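Local coordinates for transferrin binding protein B (Actinobacillus suis, PDB 3PQU), which probably captures host transferrin at the outer membrane as a surface lipoprotein, serving iron acquisition by this porcine pathogen, at residues T261-I266 and P287-S292; Y131-K136 and I144-I149; F347-L352 and Q548-S553; S474-N479 and A496-N501; G220-K225 and N255-V260. One frame throughout, in Å; residues are numbered along the deposited sequence. Where two conformers were deposited one is given.

Contact 1 of 5, residues T261-I266 and P287-S292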
# COMPACT_ATOMS: atom_id res chain seq x y z
N THR A 261 -24.40 -19.85 0.90
CA THR A 261 -25.18 -18.63 0.73
C THR A 261 -24.32 -17.42 0.45
O THR A 261 -23.27 -17.24 1.06
CB THR A 261 -26.12 -18.35 1.93
OG1 THR A 261 -25.37 -18.36 3.14
CG2 THR A 261 -27.22 -19.40 2.01
N LYS A 262 -24.75 -16.59 -0.49
CA LYS A 262 -24.06 -15.35 -0.76
C LYS A 262 -24.49 -14.32 0.29
O LYS A 262 -25.67 -14.02 0.42
CB LYS A 262 -24.35 -14.83 -2.17
CG LYS A 262 -23.53 -13.57 -2.50
CD LYS A 262 -23.97 -12.92 -3.81
CE LYS A 262 -23.86 -13.88 -4.97
NZ LYS A 262 -24.10 -13.21 -6.30
N ARG A 263 -23.52 -13.80 1.03
CA ARG A 263 -23.77 -12.79 2.06
C ARG A 263 -23.64 -11.36 1.52
O ARG A 263 -24.32 -10.45 1.98
CB ARG A 263 -22.77 -12.95 3.21
CG ARG A 263 -22.96 -14.19 4.04
CD ARG A 263 -24.16 -14.03 4.95
NE ARG A 263 -23.94 -14.66 6.25
CZ ARG A 263 -24.91 -14.97 7.10
NH1 ARG A 263 -26.17 -14.71 6.78
NH2 ARG A 263 -24.62 -15.55 8.25
N TYR A 264 -22.74 -11.16 0.56
CA TYR A 264 -22.47 -9.80 0.05
C TYR A 264 -22.13 -9.77 -1.43
O TYR A 264 -21.53 -10.72 -1.96
CB TYR A 264 -21.28 -9.19 0.79
CG TYR A 264 -21.58 -8.62 2.15
CD1 TYR A 264 -22.21 -7.37 2.28
CD2 TYR A 264 -21.22 -9.30 3.31
CE1 TYR A 264 -22.48 -6.85 3.54
CE2 TYR A 264 -21.47 -8.79 4.54
CZ TYR A 264 -22.10 -7.56 4.66
OH TYR A 264 -22.33 -7.07 5.92
N SER A 265 -22.51 -8.68 -2.09
CA SER A 265 -22.00 -8.31 -3.42
C SER A 265 -21.11 -7.10 -3.24
O SER A 265 -21.38 -6.23 -2.42
CB SER A 265 -23.14 -7.92 -4.41
OG SER A 265 -24.00 -9.00 -4.70
N ILE A 266 -20.07 -6.98 -4.05
CA ILE A 266 -19.15 -5.88 -3.85
C ILE A 266 -18.97 -5.10 -5.15
O ILE A 266 -18.96 -5.69 -6.23
CB ILE A 266 -17.79 -6.42 -3.35
CG1 ILE A 266 -17.92 -6.86 -1.89
CG2 ILE A 266 -16.70 -5.39 -3.54
CD1 ILE A 266 -16.66 -7.43 -1.32
N PRO A 287 -29.42 -8.74 11.38
CA PRO A 287 -28.99 -7.62 12.23
C PRO A 287 -27.50 -7.30 12.14
O PRO A 287 -27.11 -6.19 12.51
CB PRO A 287 -29.36 -8.06 13.65
CG PRO A 287 -29.48 -9.57 13.56
CD PRO A 287 -29.91 -9.90 12.17
N ILE A 288 -26.66 -8.22 11.65
CA ILE A 288 -25.25 -7.83 11.54
C ILE A 288 -24.70 -7.74 10.12
O ILE A 288 -23.84 -6.91 9.86
CB ILE A 288 -24.30 -8.65 12.45
CG1 ILE A 288 -24.26 -10.10 12.03
CG2 ILE A 288 -24.73 -8.56 13.92
CD1 ILE A 288 -23.14 -10.93 12.78
N PHE A 289 -25.19 -8.59 9.21
CA PHE A 289 -24.72 -8.56 7.82
C PHE A 289 -25.49 -7.52 7.01
O PHE A 289 -26.44 -7.84 6.29
CB PHE A 289 -24.73 -9.97 7.21
CG PHE A 289 -23.79 -10.93 7.93
CD1 PHE A 289 -22.42 -10.81 7.77
CD2 PHE A 289 -24.28 -11.87 8.81
CE1 PHE A 289 -21.54 -11.67 8.47
CE2 PHE A 289 -23.41 -12.74 9.50
CZ PHE A 289 -22.05 -12.63 9.32
N THR A 290 -25.09 -6.26 7.18
CA THR A 290 -25.81 -5.13 6.61
C THR A 290 -24.92 -4.40 5.60
O THR A 290 -23.76 -4.78 5.43
CB THR A 290 -26.18 -4.14 7.70
OG1 THR A 290 -25.00 -3.88 8.48
CG2 THR A 290 -27.29 -4.69 8.61
N ASP A 291 -25.44 -3.34 4.99
CA ASP A 291 -24.75 -2.60 3.92
C ASP A 291 -23.58 -1.79 4.47
O ASP A 291 -23.62 -1.34 5.61
CB ASP A 291 -25.70 -1.59 3.24
CG ASP A 291 -26.78 -2.27 2.44
OD1 ASP A 291 -26.58 -3.44 2.02
OD2 ASP A 291 -27.81 -1.60 2.19
N SER A 292 -22.58 -1.56 3.62
CA SER A 292 -21.47 -0.68 3.95
C SER A 292 -21.14 0.26 2.80
O SER A 292 -21.03 -0.20 1.68
CB SER A 292 -20.18 -1.48 4.24
OG SER A 292 -19.07 -0.57 4.38
O HOH W 1 -26.34 -9.98 4.10
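Tyr264 OH donates a 2.7 Å hydrogen bond to Thr290 O, tying strand 260-271 of the N-lobe beta barrel to the loop that leads into strand 292-300. The acceptor lies at the edge of the phenol ring, and the hydroxyl meets a lone pair in the carbonyl plane. Tyrosine suits this buried place because its ring packs while its tip serves a loop carbonyl: CE2 lies 3.9 Å from Phe289 CD1, at the edge of the phenylalanine ring, and Phe311 meets the tyrosine edge-to-face. Arg263 and Tyr264 form a classic beta bulge opposite Leu246, and both side chains reach the loop. Phe289, centre of an inverse gamma turn, offers a ring face to the Arg263 guanidinium. The planes are 23° apart in an off-centre cation-pi stack, with the Arg263 chain bent at chi2 (-75°) to fold over the ring. Ile288 CG1 covers the opposite face. One water donates to both Arg263 O, at 3.0 Å, and Phe289 O, at 3.1 Å.

Contact 2 of 5, residues Y131-K136 and I144-I149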
# COMPACT_ATOMS: atom_id res chain seq x y z
N TYR A 131 -9.23 -16.49 26.99
CA TYR A 131 -8.38 -15.57 27.75
C TYR A 131 -9.22 -14.68 28.67
O TYR A 131 -10.18 -14.05 28.25
CB TYR A 131 -7.52 -14.70 26.81
CG TYR A 131 -6.72 -13.65 27.56
CD1 TYR A 131 -5.56 -13.99 28.27
CD2 TYR A 131 -7.14 -12.32 27.59
CE1 TYR A 131 -4.84 -13.03 28.98
CE2 TYR A 131 -6.41 -11.35 28.30
CZ TYR A 131 -5.28 -11.71 28.99
OH TYR A 131 -4.57 -10.77 29.68
N SER A 132 -8.83 -14.63 29.93
CA SER A 132 -9.63 -13.96 30.93
C SER A 132 -8.96 -12.66 31.35
O SER A 132 -7.81 -12.65 31.77
CB SER A 132 -9.78 -14.90 32.14
OG SER A 132 -10.39 -14.24 33.23
N GLU A 133 -9.67 -11.55 31.20
CA GLU A 133 -9.15 -10.27 31.69
C GLU A 133 -10.00 -9.80 32.86
O GLU A 133 -11.20 -9.56 32.72
CB GLU A 133 -9.15 -9.19 30.60
CG GLU A 133 -8.59 -7.84 31.08
CD GLU A 133 -8.78 -6.71 30.07
OE1 GLU A 133 -8.06 -5.69 30.17
OE2 GLU A 133 -9.65 -6.84 29.20
N ILE A 134 -9.36 -9.72 34.02
CA ILE A 134 -10.00 -9.19 35.21
C ILE A 134 -9.17 -8.04 35.72
O ILE A 134 -7.99 -8.21 36.02
CB ILE A 134 -10.13 -10.25 36.31
CG1 ILE A 134 -11.08 -11.37 35.86
CG2 ILE A 134 -10.62 -9.62 37.59
CD1 ILE A 134 -11.15 -12.53 36.82
N VAL A 135 -9.77 -6.86 35.79
CA VAL A 135 -9.11 -5.69 36.35
C VAL A 135 -9.80 -5.19 37.61
O VAL A 135 -11.02 -5.00 37.64
CB VAL A 135 -9.05 -4.54 35.33
CG1 VAL A 135 -8.26 -3.37 35.89
CG2 VAL A 135 -8.46 -5.02 34.02
N LYS A 136 -9.01 -4.98 38.66
CA LYS A 136 -9.53 -4.49 39.93
C LYS A 136 -9.03 -3.08 40.23
O LYS A 136 -7.98 -2.67 39.73
CB LYS A 136 -9.15 -5.44 41.06
CG LYS A 136 -9.78 -6.82 40.94
CD LYS A 136 -9.07 -7.81 41.86
CE LYS A 136 -9.91 -9.06 42.07
NZ LYS A 136 -9.30 -9.97 43.07
N ILE A 144 -13.60 -4.61 35.55
CA ILE A 144 -13.52 -5.17 34.21
C ILE A 144 -13.42 -6.70 34.31
O ILE A 144 -12.58 -7.25 35.03
CB ILE A 144 -12.32 -4.62 33.41
CG1 ILE A 144 -12.48 -3.11 33.20
CG2 ILE A 144 -12.19 -5.32 32.05
CD1 ILE A 144 -11.49 -2.56 32.20
N PHE A 145 -14.33 -7.37 33.61
CA PHE A 145 -14.29 -8.81 33.51
C PHE A 145 -14.73 -9.25 32.13
O PHE A 145 -15.92 -9.17 31.81
CB PHE A 145 -15.17 -9.48 34.56
CG PHE A 145 -15.27 -10.98 34.39
CD1 PHE A 145 -14.14 -11.72 34.08
CD2 PHE A 145 -16.48 -11.63 34.52
CE1 PHE A 145 -14.21 -13.10 33.90
CE2 PHE A 145 -16.57 -13.01 34.34
CZ PHE A 145 -15.43 -13.75 34.04
N LYS A 146 -13.78 -9.71 31.33
CA LYS A 146 -14.04 -10.20 29.98
C LYS A 146 -13.40 -11.59 29.85
O LYS A 146 -12.39 -11.88 30.49
CB LYS A 146 -13.47 -9.24 28.94
CG LYS A 146 -14.05 -7.80 29.02
CD LYS A 146 -13.36 -6.85 28.01
CE LYS A 146 -14.11 -5.53 27.88
NZ LYS A 146 -13.40 -4.59 26.96
N ASN A 147 -14.00 -12.45 29.05
CA ASN A 147 -13.52 -13.82 28.93
C ASN A 147 -13.87 -14.46 27.60
O ASN A 147 -14.72 -13.95 26.88
CB ASN A 147 -14.03 -14.69 30.08
CG ASN A 147 -13.20 -15.96 30.26
OD1 ASN A 147 -12.06 -16.03 29.80
ND2 ASN A 147 -13.76 -16.96 30.92
N GLY A 148 -13.18 -15.54 27.25
CA GLY A 148 -13.41 -16.18 25.96
C GLY A 148 -12.42 -15.73 24.88
O GLY A 148 -11.28 -15.38 25.18
N ILE A 149 -12.84 -15.78 23.62
CA ILE A 149 -11.94 -15.42 22.50
C ILE A 149 -11.36 -14.02 22.67
O ILE A 149 -12.07 -13.08 23.01
CB ILE A 149 -12.64 -15.57 21.13
CG1 ILE A 149 -12.80 -17.06 20.79
CG2 ILE A 149 -11.88 -14.84 19.98
CD1 ILE A 149 -13.64 -17.30 19.54
O HOH W 2 -10.21 -4.68 26.97
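A two-stranded antiparallel beta hairpin of the N-lobe handle, strands 133-136 and 142-146, is joined here at Glu133-Lys146 and Val135-Ile144, its hydrogen-bonded pairs, with the non-hydrogen-bonded pair Ile134-Phe145 between them. Glu133 N reaches Lys146 O at 2.8 Å, and Lys146 N returns a bond to Glu133 O at 2.9 Å. Val135 N adds a third to Ile144 O, and beyond the regular strands Tyr131 N still finds Gly148 O. The backbone angles of Gly148 would jam a beta carbon against the preceding carbonyl, which calls for glycine.

Ile134 and Phe145 stand side by side on one face. Ser132 OG lies at the edge of the Phe145 ring. The other face carries Val135 beside Ile144, their CB atoms 3.8 Å apart; valine and isoleucine, branched at CB, favour such extended backbone. Next to them Glu133 and Lys146 run the same way with extended chains. This surface pair suits a wet setting: rather than meeting directly, the charges share a water, which donates to Glu133 OE2 and accepts from Lys146 NZ, each at 3.2 Å.

Contact 3 of 5, residues F347-L352 and Q548-S553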
# COMPACT_ATOMS: atom_id res chain seq x y z
N PHE A 347 25.15 3.42 -3.88
CA PHE A 347 24.65 3.80 -5.20
C PHE A 347 23.78 2.70 -5.82
O PHE A 347 23.83 2.46 -7.02
CB PHE A 347 25.81 4.22 -6.12
CG PHE A 347 26.64 5.33 -5.56
CD1 PHE A 347 26.33 6.65 -5.81
CD2 PHE A 347 27.73 5.05 -4.74
CE1 PHE A 347 27.09 7.68 -5.28
CE2 PHE A 347 28.50 6.07 -4.21
CZ PHE A 347 28.18 7.38 -4.48
N ASN A 348 23.00 2.03 -4.97
CA ASN A 348 22.01 1.05 -5.41
C ASN A 348 20.58 1.52 -5.10
O ASN A 348 20.38 2.43 -4.29
CB ASN A 348 22.28 -0.31 -4.76
CG ASN A 348 22.21 -0.26 -3.24
OD1 ASN A 348 21.76 0.72 -2.66
ND2 ASN A 348 22.68 -1.32 -2.60
N ALA A 349 19.61 0.91 -5.76
CA ALA A 349 18.22 1.34 -5.68
C ALA A 349 17.32 0.32 -4.99
O ALA A 349 17.60 -0.88 -5.02
CB ALA A 349 17.67 1.67 -7.07
N LYS A 350 16.25 0.80 -4.39
CA LYS A 350 15.28 -0.06 -3.72
C LYS A 350 13.87 0.51 -3.94
O LYS A 350 13.71 1.71 -4.12
CB LYS A 350 15.58 -0.13 -2.21
CG LYS A 350 17.03 -0.46 -1.88
CD LYS A 350 17.29 -0.44 -0.38
CE LYS A 350 18.72 -0.85 -0.06
NZ LYS A 350 19.04 -2.22 -0.56
N GLU A 351 12.86 -0.36 -3.91
CA GLU A 351 11.49 0.11 -4.11
C GLU A 351 10.99 0.84 -2.87
O GLU A 351 11.45 0.57 -1.76
CB GLU A 351 10.56 -1.06 -4.44
CG GLU A 351 10.95 -1.81 -5.70
CD GLU A 351 10.89 -0.96 -6.95
OE1 GLU A 351 10.16 0.06 -6.94
OE2 GLU A 351 11.55 -1.31 -7.95
N LEU A 352 10.07 1.78 -3.07
CA LEU A 352 9.37 2.45 -1.97
C LEU A 352 7.90 2.07 -2.00
O LEU A 352 7.36 1.80 -3.07
CB LEU A 352 9.49 3.97 -2.09
CG LEU A 352 10.87 4.64 -1.95
CD1 LEU A 352 10.78 6.11 -2.34
CD2 LEU A 352 11.41 4.49 -0.53
N GLN A 548 16.10 8.07 -13.22
CA GLN A 548 17.21 7.94 -12.29
C GLN A 548 18.31 7.10 -12.91
O GLN A 548 18.08 6.33 -13.86
CB GLN A 548 16.75 7.25 -11.01
CG GLN A 548 17.07 5.76 -11.01
CD GLN A 548 15.84 4.91 -10.79
OE1 GLN A 548 14.80 5.40 -10.37
NE2 GLN A 548 15.97 3.61 -11.08
N PHE A 549 19.51 7.23 -12.36
CA PHE A 549 20.58 6.30 -12.66
C PHE A 549 21.55 6.25 -11.50
O PHE A 549 21.58 7.14 -10.64
CB PHE A 549 21.27 6.65 -13.98
CG PHE A 549 21.84 8.04 -14.03
CD1 PHE A 549 23.13 8.29 -13.61
CD2 PHE A 549 21.09 9.08 -14.54
CE1 PHE A 549 23.67 9.57 -13.67
CE2 PHE A 549 21.62 10.37 -14.61
CZ PHE A 549 22.91 10.61 -14.18
N HIS A 550 22.32 5.17 -11.44
CA HIS A 550 23.27 4.98 -10.36
C HIS A 550 24.33 3.99 -10.79
O HIS A 550 24.06 3.07 -11.57
CB HIS A 550 22.55 4.50 -9.10
CG HIS A 550 21.74 3.26 -9.30
ND1 HIS A 550 22.07 1.95 -9.16
CD2 HIS A 550 20.42 3.28 -9.69
CE1 HIS A 550 20.95 1.22 -9.47
NE2 HIS A 550 19.97 2.05 -9.79
N HIS A 551 25.54 4.18 -10.29
CA HIS A 551 26.61 3.24 -10.58
C HIS A 551 27.64 3.21 -9.46
O HIS A 551 27.97 4.24 -8.87
CB HIS A 551 27.28 3.58 -11.91
CG HIS A 551 28.16 2.49 -12.42
ND1 HIS A 551 27.67 1.32 -12.94
CD2 HIS A 551 29.51 2.40 -12.50
CE1 HIS A 551 28.67 0.55 -13.32
NE2 HIS A 551 29.80 1.18 -13.06
N LYS A 552 28.12 2.01 -9.17
CA LYS A 552 29.11 1.80 -8.14
C LYS A 552 30.35 1.20 -8.78
O LYS A 552 30.30 0.12 -9.36
CB LYS A 552 28.56 0.86 -7.06
CG LYS A 552 29.57 0.45 -6.01
CD LYS A 552 29.56 1.39 -4.82
CE LYS A 552 30.42 0.86 -3.69
NZ LYS A 552 30.27 1.65 -2.44
N SER A 553 31.46 1.93 -8.70
CA SER A 553 32.72 1.49 -9.30
C SER A 553 33.86 1.92 -8.40
O SER A 553 33.75 2.90 -7.66
CB SER A 553 32.90 2.08 -10.70
OG SER A 553 34.08 1.59 -11.32
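His550 packs closely against the backbone of Phe347 to Ala349, whereas Lys552, at the other end of the contact, lies on the solvent-exposed side. On the close side, His550 ND1 gives a weak hydrogen bond to Phe347 O; the separation is only 2.8 Å, but the N-H...O angle of 116° is strongly bent. The oxygen sits obliquely to the imidazole, while Asn348 C and Ala349 N pass over one of its faces. His550 has CG between its backbone N and carbonyl carbon (chi1 55°), which lifts the ring from the strand toward that backbone. Ala349 CB then approaches NE2 of His550 at 3.6 Å, a small methyl fitting beside the flat ring.

The pairing joins two domains: segment 347-352 belongs to the C-lobe handle, and His550 to strand 544-551 of the C-lobe beta barrel. Phe347 carries the apolar part of the contact. Its CB rests 3.5 Å from His551 O, and its buried ring reaches Leu446 and Ser448 of barrel strand 436-448.

Toward solvent the touch thins. Lysine suits this end because it pairs an apolar stem with an ammonium group. Lys552 crosses Phe347 at about a right angle, bringing CD to the ring edge, 4.1 Å from CD2. A bend at chi2 (91°) turns its chain past the phenylalanine, and its NZ bonds to Thr345 O.

Contact 4 of 5, residues S474-N479 and A496-N501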
# COMPACT_ATOMS: atom_id res chain seq x y z
N SER A 474 7.48 10.51 -32.29
CA SER A 474 7.37 9.88 -33.61
C SER A 474 8.32 8.70 -33.78
O SER A 474 7.89 7.58 -34.06
CB SER A 474 7.56 10.90 -34.73
OG SER A 474 6.33 11.53 -35.03
N ASP A 475 9.62 8.94 -33.62
CA ASP A 475 10.57 7.84 -33.71
C ASP A 475 11.02 7.37 -32.33
O ASP A 475 12.13 6.85 -32.17
CB ASP A 475 11.76 8.18 -34.61
CG ASP A 475 12.37 9.53 -34.29
OD1 ASP A 475 12.37 9.90 -33.10
OD2 ASP A 475 12.85 10.20 -35.23
N LYS A 476 10.15 7.57 -31.35
CA LYS A 476 10.31 7.02 -30.00
C LYS A 476 11.70 7.21 -29.42
O LYS A 476 12.37 6.25 -29.05
CB LYS A 476 9.93 5.54 -29.98
CG LYS A 476 8.48 5.27 -30.34
CD LYS A 476 7.54 5.97 -29.37
CE LYS A 476 6.09 5.77 -29.76
NZ LYS A 476 5.71 4.33 -29.74
N LYS A 477 12.14 8.46 -29.33
CA LYS A 477 13.46 8.76 -28.79
C LYS A 477 13.46 9.88 -27.76
O LYS A 477 12.75 10.88 -27.90
CB LYS A 477 14.45 9.08 -29.91
CG LYS A 477 14.85 7.87 -30.74
CD LYS A 477 16.33 7.56 -30.59
CE LYS A 477 16.66 6.96 -29.23
NZ LYS A 477 18.12 6.75 -29.04
N VAL A 478 14.26 9.70 -26.72
CA VAL A 478 14.48 10.73 -25.72
C VAL A 478 15.97 11.04 -25.69
O VAL A 478 16.80 10.13 -25.58
CB VAL A 478 14.02 10.26 -24.33
CG1 VAL A 478 14.29 11.34 -23.29
CG2 VAL A 478 12.54 9.90 -24.36
N ASN A 479 16.31 12.32 -25.81
CA ASN A 479 17.70 12.74 -25.67
C ASN A 479 17.82 13.85 -24.65
O ASN A 479 17.05 14.82 -24.67
CB ASN A 479 18.26 13.18 -27.02
CG ASN A 479 18.20 12.07 -28.04
OD1 ASN A 479 19.10 11.23 -28.11
ND2 ASN A 479 17.13 12.04 -28.82
N ALA A 496 18.11 7.47 -24.77
CA ALA A 496 17.17 6.45 -24.34
C ALA A 496 16.09 6.17 -25.37
O ALA A 496 15.93 6.90 -26.35
CB ALA A 496 16.53 6.85 -23.00
N THR A 497 15.35 5.09 -25.15
CA THR A 497 14.29 4.70 -26.05
C THR A 497 12.96 4.65 -25.32
O THR A 497 12.84 4.10 -24.22
CB THR A 497 14.58 3.34 -26.69
OG1 THR A 497 15.78 3.42 -27.47
CG2 THR A 497 13.43 2.92 -27.59
N ILE A 498 11.94 5.25 -25.94
CA ILE A 498 10.59 5.21 -25.41
C ILE A 498 9.95 3.86 -25.67
O ILE A 498 9.78 3.45 -26.82
CB ILE A 498 9.70 6.28 -26.06
CG1 ILE A 498 10.31 7.67 -25.87
CG2 ILE A 498 8.29 6.20 -25.50
CD1 ILE A 498 9.48 8.78 -26.47
N ASN A 499 9.60 3.16 -24.60
CA ASN A 499 8.82 1.94 -24.72
C ASN A 499 7.67 2.01 -23.73
O ASN A 499 7.89 2.10 -22.52
CB ASN A 499 9.69 0.71 -24.46
CG ASN A 499 8.99 -0.58 -24.80
OD1 ASN A 499 8.29 -0.67 -25.82
ND2 ASN A 499 9.16 -1.59 -23.96
N GLY A 500 6.45 2.01 -24.25
CA GLY A 500 5.26 2.13 -23.42
C GLY A 500 5.07 3.53 -22.87
O GLY A 500 5.01 4.50 -23.62
N ASN A 501 4.98 3.64 -21.55
CA ASN A 501 4.86 4.94 -20.91
C ASN A 501 6.12 5.30 -20.13
O ASN A 501 6.07 6.13 -19.23
CB ASN A 501 3.63 5.00 -20.01
CG ASN A 501 3.58 3.85 -19.03
OD1 ASN A 501 4.54 3.10 -18.88
ND2 ASN A 501 2.44 3.70 -18.36
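Backbone hydrogen bonds at one end of a beta hairpin in the C-lobe barrel join Val478 to Ala496, where strand 477-482 runs antiparallel to strand 492-499. Ala496 N meets Val478 O at 3.1 Å nearly in line with the carbonyl bond. In return Val478 N points almost straight at Ala496 O, with an N-H...O angle of 176°, though the donor stands above the carbonyl plane. Ile498 N bonds to Lys476 O at 3.3 Å, again from well above the carbonyl plane. A G1 beta bulge opens strand 477-482: Lys476, at positive phi (46°), and Lys477 both face Asn472 of the neighbouring, preceding strand 467-472.

Apolar packing fills the face shared by Val478 and Ala496. The small alanine fits beside the branched valine, Val478 CB lying 4.4 Å from Ala496 CB. Val478 CG2 presses on Ile498 CG1 at 3.5 Å, a tight fit. These two side chains cross at about a right angle, and Phe537 touches both; such branched residues suit a buried wall in a barrel.

Contacts of the lysine stems make up the third kind. Lys476 crosses Ile498, its apolar methylenes lying against the isoleucine, with Lys476 CD 3.9 Å from Ile498 CG2. On the other face, beside Thr497, bends at chi2 and chi3 (72°) place Lys477 CE close to Ala496 O, while its NZ makes no hydrogen bond to that oxygen.

Contact 5 of 5, residues G220-K225 and N255-V260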
# COMPACT_ATOMS: atom_id res chain seq x y z
N GLY A 220 -21.04 -39.25 1.96
CA GLY A 220 -22.23 -39.91 1.47
C GLY A 220 -22.37 -39.43 0.03
O GLY A 220 -21.38 -39.42 -0.71
N ASP A 221 -23.56 -39.00 -0.37
CA ASP A 221 -23.71 -38.41 -1.70
C ASP A 221 -23.84 -36.90 -1.63
O ASP A 221 -24.45 -36.27 -2.50
CB ASP A 221 -24.89 -39.03 -2.46
CG ASP A 221 -24.46 -40.20 -3.33
OD1 ASP A 221 -24.19 -39.97 -4.53
OD2 ASP A 221 -24.38 -41.33 -2.80
N ASN A 222 -23.25 -36.32 -0.59
CA ASN A 222 -23.20 -34.88 -0.45
C ASN A 222 -21.86 -34.34 -0.91
O ASN A 222 -20.84 -34.63 -0.28
CB ASN A 222 -23.49 -34.48 1.00
CG ASN A 222 -24.95 -34.68 1.39
OD1 ASN A 222 -25.85 -34.54 0.55
ND2 ASN A 222 -25.20 -35.01 2.66
N GLU A 223 -21.86 -33.59 -2.01
CA GLU A 223 -20.63 -32.98 -2.54
C GLU A 223 -20.27 -31.72 -1.74
O GLU A 223 -21.13 -30.91 -1.43
CB GLU A 223 -20.79 -32.60 -4.01
CG GLU A 223 -21.18 -33.73 -4.96
CD GLU A 223 -21.43 -33.22 -6.39
OE1 GLU A 223 -20.98 -32.10 -6.70
OE2 GLU A 223 -22.07 -33.94 -7.20
N VAL A 224 -18.98 -31.56 -1.43
CA VAL A 224 -18.50 -30.34 -0.81
C VAL A 224 -18.34 -29.26 -1.88
O VAL A 224 -17.58 -29.44 -2.84
CB VAL A 224 -17.15 -30.57 -0.11
CG1 VAL A 224 -16.57 -29.23 0.38
CG2 VAL A 224 -17.33 -31.53 1.05
N LYS A 225 -19.07 -28.16 -1.74
CA LYS A 225 -19.03 -27.08 -2.72
C LYS A 225 -18.05 -25.98 -2.35
O LYS A 225 -17.57 -25.26 -3.22
CB LYS A 225 -20.42 -26.47 -2.93
CG LYS A 225 -21.54 -27.48 -3.16
CD LYS A 225 -21.61 -27.93 -4.61
CE LYS A 225 -22.70 -28.99 -4.82
NZ LYS A 225 -24.09 -28.47 -4.66
N ASN A 255 -25.12 -36.63 6.73
CA ASN A 255 -26.50 -36.41 7.14
C ASN A 255 -27.07 -35.07 6.69
O ASN A 255 -28.25 -34.79 6.90
CB ASN A 255 -26.60 -36.46 8.66
CG ASN A 255 -26.15 -37.77 9.23
OD1 ASN A 255 -26.18 -38.80 8.55
ND2 ASN A 255 -25.72 -37.75 10.49
N LYS A 256 -26.23 -34.24 6.09
CA LYS A 256 -26.64 -32.87 5.80
C LYS A 256 -25.91 -32.26 4.61
O LYS A 256 -24.70 -32.05 4.66
CB LYS A 256 -26.41 -32.00 7.04
CG LYS A 256 -26.44 -30.51 6.76
CD LYS A 256 -26.41 -29.71 8.04
CE LYS A 256 -26.47 -28.22 7.74
NZ LYS A 256 -27.59 -27.87 6.81
N ALA A 257 -26.66 -31.99 3.53
CA ALA A 257 -26.09 -31.34 2.36
C ALA A 257 -25.61 -29.92 2.71
O ALA A 257 -26.13 -29.29 3.63
CB ALA A 257 -27.09 -31.32 1.21
N GLN A 258 -24.62 -29.43 1.97
CA GLN A 258 -24.00 -28.15 2.30
C GLN A 258 -24.86 -26.98 1.84
O GLN A 258 -25.34 -26.97 0.71
CB GLN A 258 -22.60 -28.04 1.68
CG GLN A 258 -21.89 -26.75 2.14
CD GLN A 258 -20.44 -26.64 1.68
OE1 GLN A 258 -20.14 -26.92 0.53
NE2 GLN A 258 -19.55 -26.20 2.58
N GLU A 259 -25.06 -25.99 2.70
CA GLU A 259 -25.76 -24.78 2.31
C GLU A 259 -24.77 -23.66 1.99
O GLU A 259 -24.05 -23.19 2.88
CB GLU A 259 -26.76 -24.35 3.39
CG GLU A 259 -27.84 -25.40 3.66
CD GLU A 259 -28.95 -24.89 4.56
OE1 GLU A 259 -29.47 -23.78 4.31
OE2 GLU A 259 -29.33 -25.61 5.51
N VAL A 260 -24.72 -23.26 0.73
CA VAL A 260 -23.83 -22.18 0.33
C VAL A 260 -24.66 -20.91 0.13
O VAL A 260 -25.56 -20.89 -0.72
CB VAL A 260 -23.11 -22.53 -0.97
CG1 VAL A 260 -22.26 -21.34 -1.45
CG2 VAL A 260 -22.25 -23.78 -0.78
O HOH W 3 -23.64 -30.75 -0.27
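Gln258 reaches across to Lys225 from a loop of the N-lobe barrel domain. Its CB lies 4.5 Å from Glu223 O, a loose approach. With CG anti to the backbone N (chi1 -174°), the extended chain carries the amide across, its CD 4.0 Å from Lys225 N. At the tip OE1 accepts from Lys225 N at 2.8 Å, the donor nearly in line with the C=O bond, while NE2 donates to Gly226 O and Gly250 O. Glutamine suits the place because one long side chain can both accept from and donate to backbone groups. A water accepts from Gln258 N and donates to Glu223 O.

On one flank Asn222 OD1 rests 3.5 Å from Ala257 CB, its ND2 bound to Asn253 O; on another, Lys225 CB meets Val260 CG2 at 3.9 Å. The contact thus connects the second strand of the small pair 218-219 and 222-223, and the residues after it, with the loop between barrel strands 241-249 and 260-271.

Overall arrangement
The five contacts sample both lobes of the chain. Contacts 1 and 5 belong to the N-lobe barrel domain and are continuous in sequence, since 255-260 runs directly into 261-266; their centres are about 23 Å apart, one contact buried and the other at the surface. Contact 2, in the N-lobe handle, has its centre about 31 Å from that of contact 1. Contacts 3 and 4 reach the same C-lobe barrel sheet, with centres about 22 Å apart and nearest atoms about 9 Å; contact 3 brings the C-lobe handle against that barrel. Between the lobes the separation is large: about 48 Å between the centres of contacts 1 and 3, and about 65 Å between those of contacts 2 and 4.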